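Local structure of kojibiose phosphorylase (Gut metagenome, 6W0P) at residues I56-A67 with R81-F91. The protein belongs to glycoside hydrolase family 65 and pairs an N-terminal beta-rich domain with a helical central catalytic domain and a small C-terminal domain. Numbering follows the deposited sequence.
Sequences IGTYFNGIYEYA and RTHFTINSVNF
E65 and F84 face each other as the hydrogen-bonded pair of a short antiparallel ladder, E65 N giving its hydrogen to F84 O and F84 N to E65 O, both at 3.0 Å. The F84 ring, its CG set between the backbone N and the carbonyl carbon (chi1 39°), lies under the opposing strand: E65 O sits 3.6 Å above its plane, over the centre. On the other face Y64, H83 and Y66 form an aromatic cluster. CB of H83 lies against CD2 of Y64 and CD1 of Y66, and the imidazole turns its edge toward the face of Y66 in an offset edge-to-face pair, planes at 65°. The aliphatic part of R81 crosses Y66 at about a right angle, CD 3.5 Å from Y66 CB, and its guanidinium forms a salt bridge with D70. Beyond the ladder I86 N donates to I63 O at 3.2 Å, and its side chain lays CG1 against I63 CG2 and CG2 against E65 CB. F60 to I63 make a type II turn, and the chains then part around water 3, which accepts from F60 N and lies 2.6 Å from I86 O. T58 N donates to the side-chain oxygen N87 OD1 at 3.0 Å, nearly straight at 173°, and S88 N donates to T58 O. CG2 of T58 comes obliquely to the F91 ring, 3.5 Å from CE2, with water 2 over that ring's face and CB of S88 at the in-plane edge of F60. Waters 1 and 2 link T58 OG1 to N87, S88 and F91 N. Strands 64-66 and 83-85 form a two-stranded antiparallel ribbon of the family 65 N-terminal domain, continued by side-chain, backbone and water links, and bonded through H83 and T85 to R401, H347 and S345 in the central catalytic range.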
loop_
_atom_site.group_PDB
_atom_site.type_symbol
_atom_site.label_atom_id
_atom_site.label_comp_id
_atom_site.label_asym_id
_atom_site.label_seq_id
_atom_site.Cartn_x
_atom_site.Cartn_y
_atom_site.Cartn_z
ATOM N N ILE A 56 29.161 8.041 -7.183
ATOM C CA ILE A 56 29.684 7.880 -8.568
ATOM C C ILE A 56 28.497 7.516 -9.462
ATOM O O ILE A 56 27.734 6.569 -9.129
ATOM C CB ILE A 56 30.803 6.834 -8.657
ATOM C CG1 ILE A 56 32.028 7.257 -7.838
ATOM C CG2 ILE A 56 31.145 6.603 -10.112
ATOM C CD1 ILE A 56 33.132 6.222 -7.779
ATOM N N GLY A 57 28.356 8.238 -10.562
ATOM C CA GLY A 57 27.107 8.237 -11.341
ATOM C C GLY A 57 27.388 8.638 -12.767
ATOM O O GLY A 57 27.747 9.815 -12.971
ATOM N N THR A 58 27.331 7.655 -13.664
ATOM C CA THR A 58 27.425 7.805 -15.132
ATOM C C THR A 58 26.168 7.162 -15.718
ATOM O O THR A 58 25.957 5.969 -15.442
ATOM C CB THR A 58 28.709 7.175 -15.694
ATOM O OG1 THR A 58 29.838 7.668 -14.963
ATOM C CG2 THR A 58 28.882 7.455 -17.173
ATOM N N TYR A 59 25.350 7.905 -16.463
ATOM C CA TYR A 59 24.094 7.344 -17.005
ATOM C C TYR A 59 23.985 7.644 -18.481
ATOM O O TYR A 59 24.517 8.657 -18.923
ATOM C CB TYR A 59 22.901 7.894 -16.238
ATOM C CG TYR A 59 23.155 8.031 -14.759
ATOM C CD1 TYR A 59 23.029 6.940 -13.909
ATOM C CD2 TYR A 59 23.524 9.248 -14.209
ATOM C CE1 TYR A 59 23.225 7.072 -12.546
ATOM C CE2 TYR A 59 23.738 9.391 -12.846
ATOM C CZ TYR A 59 23.583 8.296 -12.013
ATOM O OH TYR A 59 23.775 8.427 -10.675
ATOM N N PHE A 60 23.266 6.773 -19.171
ATOM C CA PHE A 60 22.892 6.877 -20.595
ATOM C C PHE A 60 21.373 6.856 -20.675
ATOM O O PHE A 60 20.772 5.928 -20.116
ATOM C CB PHE A 60 23.527 5.739 -21.391
ATOM C CG PHE A 60 25.035 5.761 -21.366
ATOM C CD1 PHE A 60 25.749 6.473 -22.324
ATOM C CD2 PHE A 60 25.736 5.110 -20.358
ATOM C CE1 PHE A 60 27.139 6.514 -22.292
ATOM C CE2 PHE A 60 27.124 5.147 -20.328
ATOM C CZ PHE A 60 27.826 5.839 -21.300
ATOM N N ASN A 61 20.789 7.864 -21.327
ATOM C CA ASN A 61 19.319 8.038 -21.426
ATOM C C ASN A 61 18.751 6.759 -22.052
ATOM O O ASN A 61 19.144 6.455 -23.199
ATOM C CB ASN A 61 19.010 9.312 -22.211
ATOM C CG ASN A 61 17.681 9.953 -21.874
ATOM O OD1 ASN A 61 16.643 9.288 -21.883
ATOM N ND2 ASN A 61 17.708 11.251 -21.608
ATOM N N GLY A 62 17.914 6.013 -21.324
ATOM C CA GLY A 62 17.198 4.833 -21.860
ATOM C C GLY A 62 17.928 3.522 -21.589
ATOM O O GLY A 62 17.453 2.469 -22.031
ATOM N N ILE A 63 19.066 3.573 -20.898
ATOM C CA ILE A 63 19.804 2.365 -20.447
ATOM C C ILE A 63 19.362 2.089 -19.011
ATOM O O ILE A 63 19.648 2.909 -18.140
ATOM C CB ILE A 63 21.321 2.546 -20.569
ATOM C CG1 ILE A 63 21.766 2.520 -22.033
ATOM C CG2 ILE A 63 22.042 1.507 -19.735
ATOM C CD1 ILE A 63 21.416 1.246 -22.799
ATOM N N TYR A 64 18.635 0.996 -18.817
ATOM C CA TYR A 64 17.785 0.775 -17.631
ATOM C C TYR A 64 17.748 -0.719 -17.332
ATOM O O TYR A 64 18.062 -1.540 -18.242
ATOM C CB TYR A 64 16.387 1.329 -17.894
ATOM C CG TYR A 64 15.493 0.421 -18.694
ATOM C CD1 TYR A 64 15.526 0.409 -20.077
ATOM C CD2 TYR A 64 14.614 -0.439 -18.058
ATOM C CE1 TYR A 64 14.717 -0.449 -20.806
ATOM C CE2 TYR A 64 13.794 -1.293 -18.769
ATOM C CZ TYR A 64 13.849 -1.306 -20.147
ATOM O OH TYR A 64 13.022 -2.147 -20.836
ATOM N N GLU A 65 17.398 -1.045 -16.090
ATOM C CA GLU A 65 17.142 -2.427 -15.628
ATOM C C GLU A 65 15.866 -2.443 -14.785
ATOM O O GLU A 65 15.434 -1.364 -14.308
ATOM C CB GLU A 65 18.307 -2.975 -14.797
ATOM C CG GLU A 65 19.131 -4.009 -15.533
ATOM C CD GLU A 65 18.324 -5.096 -16.215
ATOM O OE1 GLU A 65 18.653 -5.426 -17.364
ATOM O OE2 GLU A 65 17.362 -5.593 -15.602
ATOM N N TYR A 66 15.350 -3.652 -14.560
ATOM C CA TYR A 66 14.231 -3.935 -13.636
ATOM C C TYR A 66 14.772 -4.225 -12.234
ATOM O O TYR A 66 15.967 -4.566 -12.065
ATOM C CB TYR A 66 13.409 -5.087 -14.197
ATOM C CG TYR A 66 12.557 -4.736 -15.385
ATOM C CD1 TYR A 66 11.335 -4.095 -15.217
ATOM C CD2 TYR A 66 12.940 -5.072 -16.670
ATOM C CE1 TYR A 66 10.524 -3.783 -16.298
ATOM C CE2 TYR A 66 12.135 -4.781 -17.761
ATOM C CZ TYR A 66 10.926 -4.129 -17.577
ATOM O OH TYR A 66 10.123 -3.829 -18.641
ATOM N N ALA A 67 13.911 -4.073 -11.227
ATOM C CA ALA A 67 14.178 -4.574 -9.866
ATOM C C ALA A 67 14.590 -6.046 -9.969
ATOM O O ALA A 67 14.018 -6.759 -10.797
ATOM C CB ALA A 67 12.970 -4.396 -8.991
ATOM N N ARG A 81 7.286 -4.957 -10.437
ATOM C CA ARG A 81 8.718 -4.800 -10.799
ATOM C C ARG A 81 8.957 -3.411 -11.426
ATOM O O ARG A 81 8.673 -3.215 -12.622
ATOM C CB ARG A 81 9.089 -6.004 -11.669
ATOM C CG ARG A 81 10.542 -6.059 -12.105
ATOM C CD ARG A 81 10.753 -7.173 -13.120
ATOM N NE ARG A 81 10.055 -8.406 -12.770
ATOM C CZ ARG A 81 9.486 -9.242 -13.646
ATOM N NH1 ARG A 81 9.512 -8.980 -14.944
ATOM N NH2 ARG A 81 8.870 -10.332 -13.216
ATOM N N THR A 82 9.479 -2.481 -10.624
ATOM C CA THR A 82 9.843 -1.113 -11.059
ATOM C C THR A 82 11.056 -1.205 -11.985
ATOM O O THR A 82 11.689 -2.283 -12.060
ATOM C CB THR A 82 10.093 -0.192 -9.856
ATOM O OG1 THR A 82 10.065 1.155 -10.339
ATOM C CG2 THR A 82 11.403 -0.484 -9.146
ATOM N N HIS A 83 11.363 -0.126 -12.699
ATOM C CA HIS A 83 12.599 -0.046 -13.516
ATOM C C HIS A 83 13.239 1.312 -13.279
ATOM O O HIS A 83 12.561 2.197 -12.713
ATOM C CB HIS A 83 12.317 -0.360 -14.985
ATOM C CG HIS A 83 11.503 0.687 -15.652
ATOM N ND1 HIS A 83 10.132 0.698 -15.593
ATOM C CD2 HIS A 83 11.867 1.755 -16.383
ATOM C CE1 HIS A 83 9.682 1.720 -16.278
ATOM N NE2 HIS A 83 10.730 2.398 -16.754
ATOM N N PHE A 84 14.512 1.427 -13.650
ATOM C CA PHE A 84 15.377 2.588 -13.316
ATOM C C PHE A 84 16.550 2.662 -14.303
ATOM O O PHE A 84 17.010 1.599 -14.765
ATOM C CB PHE A 84 15.820 2.481 -11.851
ATOM C CG PHE A 84 16.156 1.081 -11.398
ATOM C CD1 PHE A 84 17.394 0.522 -11.671
ATOM C CD2 PHE A 84 15.230 0.319 -10.703
ATOM C CE1 PHE A 84 17.698 -0.771 -11.270
ATOM C CE2 PHE A 84 15.534 -0.974 -10.305
ATOM C CZ PHE A 84 16.763 -1.522 -10.602
ATOM N N THR A 85 16.987 3.890 -14.605
ATOM C CA THR A 85 18.238 4.251 -15.333
ATOM C C THR A 85 19.416 3.824 -14.462
ATOM O O THR A 85 19.403 4.160 -13.277
ATOM C CB THR A 85 18.255 5.751 -15.647
ATOM O OG1 THR A 85 17.009 6.101 -16.247
ATOM C CG2 THR A 85 19.351 6.173 -16.597
ATOM N N ILE A 86 20.366 3.064 -15.012
ATOM C CA ILE A 86 21.401 2.366 -14.187
ATOM C C ILE A 86 22.748 3.094 -14.305
ATOM O O ILE A 86 23.123 3.573 -15.393
ATOM C CB ILE A 86 21.501 0.872 -14.546
ATOM C CG1 ILE A 86 21.660 0.657 -16.052
ATOM C CG2 ILE A 86 20.306 0.116 -13.992
ATOM C CD1 ILE A 86 21.975 -0.766 -16.450
ATOM N N ASN A 87 23.435 3.201 -13.177
ATOM C CA ASN A 87 24.857 3.597 -13.139
ATOM C C ASN A 87 25.563 2.697 -14.152
ATOM O O ASN A 87 25.308 1.442 -14.157
ATOM C CB ASN A 87 25.416 3.486 -11.723
ATOM C CG ASN A 87 26.729 4.211 -11.545
ATOM O OD1 ASN A 87 27.174 4.921 -12.456
ATOM N ND2 ASN A 87 27.378 3.966 -10.405
ATOM N N SER A 88 26.358 3.314 -15.021
ATOM C CA SER A 88 27.038 2.648 -16.157
ATOM C C SER A 88 28.531 2.940 -16.087
ATOM O O SER A 88 28.999 3.523 -15.090
ATOM C CB SER A 88 26.444 3.097 -17.466
ATOM O OG SER A 88 25.041 2.938 -17.444
ATOM N N VAL A 89 29.246 2.574 -17.137
ATOM C CA VAL A 89 30.730 2.576 -17.135
ATOM C C VAL A 89 31.232 3.919 -16.596
ATOM O O VAL A 89 30.904 4.972 -17.164
ATOM C CB VAL A 89 31.279 2.223 -18.529
ATOM C CG1 VAL A 89 30.756 3.152 -19.626
ATOM C CG2 VAL A 89 32.801 2.158 -18.529
ATOM N N ASN A 90 32.011 3.872 -15.519
ATOM C CA ASN A 90 32.803 5.037 -15.040
ATOM C C ASN A 90 34.033 5.191 -15.951
ATOM O O ASN A 90 34.948 4.356 -15.823
ATOM C CB ASN A 90 33.207 4.851 -13.573
ATOM C CG ASN A 90 34.047 5.997 -13.049
ATOM O OD1 ASN A 90 34.464 6.865 -13.815
ATOM N ND2 ASN A 90 34.273 6.017 -11.741
ATOM N N PHE A 91 34.031 6.161 -16.875
ATOM C CA PHE A 91 35.085 6.318 -17.921
ATOM C C PHE A 91 35.997 7.500 -17.585
ATOM O O PHE A 91 36.832 7.854 -18.415
ATOM C CB PHE A 91 34.468 6.455 -19.311
ATOM C CG PHE A 91 33.404 7.513 -19.458
ATOM C CD1 PHE A 91 33.730 8.864 -19.457
ATOM C CD2 PHE A 91 32.074 7.154 -19.635
ATOM C CE1 PHE A 91 32.745 9.827 -19.585
ATOM C CE2 PHE A 91 31.094 8.120 -19.785
ATOM C CZ PHE A 91 31.430 9.452 -19.767
HETATM O O HOH W 1 29.919 5.483 -13.301
HETATM O O HOH W 2 32.166 8.444 -16.390
HETATM O O HOH W 3 22.110 4.616 -17.602
HETATM O O HOH W 4 17.117 7.481 -18.772
#